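Long-range contact in Ika8 (PDB 6G6O), which folds as a computationally designed, symmetrical eight-bladed beta-propeller of the WD40 type, with no natural function assigned to it: residues K64-V69 with V79-T84. Sequence-based numbering, arbitrary orientation.
Sequences KDNIVV and VWYIGT
Val68 and Trp80 face each other as an antiparallel hydrogen-bonded pair, and the flat of the indole lies squarely over the valine's CG1 methyl. Val68 CG1 is the bump, centred over one face of the Trp80 six-membered ring in a CH-pi contact; Val68 CG2 reaches the rim at Trp80 CZ2, 3.9 Å away. With CG set between its own backbone N and carbonyl carbon (chi1 41°), the Trp80 indole is carried back over Val68. In the backbone, Val68 N bonds to Trp80 O and Trp80 N to Val68 O, each at 3.2 Å and nearly straight.

The other side of the sheet carries Ile67, Val69 and Val79. Val79 stands alongside Val69, its cross-strand partner, and spans to Ile67 with its other methyl: Val79 CG1 meets Ile67 CG2 at 3.6 Å, and Val79 CG2 lies 3.9 Å from Val69 CG2. Past the last bridge, Asn66 O accepts Ile82 N at 3.2 Å, the donor standing above the carbonyl plane, and Ile82 CG2 packs against the Asn66 backbone, 3.4 Å from Asn66 O and 3.7 Å from Asn66 CA, the two side chains crossing at about a right angle. Asn66 CB touches Tyr81 CE1.

An alanine in place of Trp80 would probably leave Val68 CG1 without its aromatic cover and open a gap against Ile37 and Val39 of strand 37-41.

This hairpin joins the middle strand 67-72 of a blade to strand 77-81. Trp80 and Ile82 press on strand 37-41 of the preceding blade, Val68 leans on strand 58-64, and Ile67 and Tyr81 touch Leu88 of strand 87-88.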
loop_
_atom_site.group_PDB
_atom_site.type_symbol
_atom_site.label_atom_id
_atom_site.label_comp_id
_atom_site.label_asym_id
_atom_site.label_seq_id
_atom_site.Cartn_x
_atom_site.Cartn_y
_atom_site.Cartn_z
ATOM N N LYS A 64 -11.074 -3.507 6.504
ATOM C CA LYS A 64 -11.659 -4.746 6.014
ATOM C C LYS A 64 -12.948 -5.013 6.770
ATOM O O LYS A 64 -12.975 -4.918 8.002
ATOM C CB LYS A 64 -10.685 -5.918 6.181
ATOM C CG LYS A 64 -11.219 -7.256 5.703
ATOM C CD LYS A 64 -10.099 -8.278 5.597
ATOM C CE LYS A 64 -9.423 -8.499 6.940
ATOM N NZ LYS A 64 -10.291 -9.254 7.885
ATOM N N ASP A 65 -14.009 -5.346 6.031
ATOM C CA ASP A 65 -15.334 -5.563 6.603
ATOM C C ASP A 65 -15.784 -4.337 7.389
ATOM O O ASP A 65 -16.108 -3.301 6.798
ATOM C CB ASP A 65 -15.347 -6.816 7.483
ATOM C CG ASP A 65 -15.120 -8.090 6.686
ATOM O OD1 ASP A 65 -15.480 -8.118 5.489
ATOM O OD2 ASP A 65 -14.580 -9.062 7.254
ATOM N N ASN A 66 -15.805 -4.436 8.719
ATOM C CA ASN A 66 -16.165 -3.311 9.575
ATOM C C ASN A 66 -15.077 -3.000 10.596
ATOM O O ASN A 66 -15.347 -2.347 11.609
ATOM C CB ASN A 66 -17.495 -3.576 10.279
ATOM C CG ASN A 66 -18.676 -3.478 9.338
ATOM O OD1 ASN A 66 -18.788 -2.527 8.566
ATOM N ND2 ASN A 66 -19.563 -4.464 9.397
ATOM N N ILE A 67 -13.852 -3.448 10.343
ATOM C CA ILE A 67 -12.738 -3.289 11.267
ATOM C C ILE A 67 -11.607 -2.585 10.535
ATOM O O ILE A 67 -11.212 -3.005 9.441
ATOM C CB ILE A 67 -12.272 -4.645 11.825
ATOM C CG1 ILE A 67 -13.362 -5.253 12.711
ATOM C CG2 ILE A 67 -10.967 -4.493 12.586
ATOM C CD1 ILE A 67 -13.130 -6.705 13.059
ATOM N N VAL A 68 -11.094 -1.517 11.135
ATOM C CA VAL A 68 -9.969 -0.773 10.589
ATOM C C VAL A 68 -8.808 -0.864 11.568
ATOM O O VAL A 68 -8.984 -0.656 12.774
ATOM C CB VAL A 68 -10.345 0.690 10.291
ATOM C CG1 VAL A 68 -11.083 1.286 11.457
ATOM C CG2 VAL A 68 -9.100 1.508 9.981
ATOM N N VAL A 69 -7.632 -1.206 11.048
ATOM C CA VAL A 69 -6.398 -1.255 11.819
ATOM C C VAL A 69 -5.533 -0.083 11.385
ATOM O O VAL A 69 -5.332 0.135 10.185
ATOM C CB VAL A 69 -5.664 -2.592 11.620
ATOM C CG1 VAL A 69 -4.475 -2.689 12.557
ATOM C CG2 VAL A 69 -6.621 -3.748 11.842
ATOM N N VAL A 79 -6.957 -1.171 16.754
ATOM C CA VAL A 79 -8.014 -1.901 16.063
ATOM C C VAL A 79 -9.341 -1.385 16.599
ATOM O O VAL A 79 -9.594 -1.460 17.808
ATOM C CB VAL A 79 -7.888 -3.419 16.275
ATOM C CG1 VAL A 79 -9.029 -4.151 15.594
ATOM C CG2 VAL A 79 -6.541 -3.917 15.772
ATOM N N TRP A 80 -10.184 -0.856 15.715
ATOM C CA TRP A 80 -11.400 -0.209 16.182
ATOM C C TRP A 80 -12.541 -0.421 15.197
ATOM O O TRP A 80 -12.336 -0.762 14.029
ATOM C CB TRP A 80 -11.180 1.290 16.438
ATOM C CG TRP A 80 -10.340 2.004 15.421
ATOM C CD1 TRP A 80 -8.982 1.953 15.294
ATOM C CD2 TRP A 80 -10.803 2.908 14.410
ATOM N NE1 TRP A 80 -8.573 2.755 14.257
ATOM C CE2 TRP A 80 -9.671 3.354 13.699
ATOM C CE3 TRP A 80 -12.066 3.377 14.032
ATOM C CZ2 TRP A 80 -9.763 4.245 12.631
ATOM C CZ3 TRP A 80 -12.156 4.262 12.974
ATOM C CH2 TRP A 80 -11.012 4.687 12.286
ATOM N N TYR A 81 -13.756 -0.211 15.702
ATOM C CA TYR A 81 -14.976 -0.390 14.928
ATOM C C TYR A 81 -15.222 0.833 14.050
ATOM O O TYR A 81 -15.178 1.969 14.530
ATOM C CB TYR A 81 -16.155 -0.616 15.876
ATOM C CG TYR A 81 -17.447 -1.031 15.211
ATOM C CD1 TYR A 81 -17.470 -2.029 14.248
ATOM C CD2 TYR A 81 -18.651 -0.435 15.568
ATOM C CE1 TYR A 81 -18.653 -2.412 13.647
ATOM C CE2 TYR A 81 -19.837 -0.813 14.973
ATOM C CZ TYR A 81 -19.832 -1.799 14.014
ATOM O OH TYR A 81 -21.013 -2.177 13.422
ATOM N N ILE A 82 -15.488 0.598 12.764
ATOM C CA ILE A 82 -15.669 1.712 11.838
ATOM C C ILE A 82 -16.921 2.512 12.176
ATOM O O ILE A 82 -16.961 3.732 11.969
ATOM C CB ILE A 82 -15.697 1.197 10.385
ATOM C CG1 ILE A 82 -15.673 2.368 9.401
ATOM C CG2 ILE A 82 -16.909 0.312 10.141
ATOM C CD1 ILE A 82 -14.420 3.199 9.490
ATOM N N GLY A 83 -17.950 1.859 12.720
ATOM C CA GLY A 83 -19.200 2.550 12.981
ATOM C C GLY A 83 -19.142 3.480 14.174
ATOM O O GLY A 83 -19.796 4.527 14.179
ATOM N N THR A 84 -18.370 3.120 15.197
ATOM C CA THR A 84 -18.273 3.922 16.405
ATOM C C THR A 84 -16.886 4.488 16.661
ATOM O O THR A 84 -16.750 5.364 17.521
ATOM C CB THR A 84 -18.698 3.101 17.634
ATOM O OG1 THR A 84 -17.839 1.962 17.771
ATOM C CG2 THR A 84 -20.136 2.634 17.493
#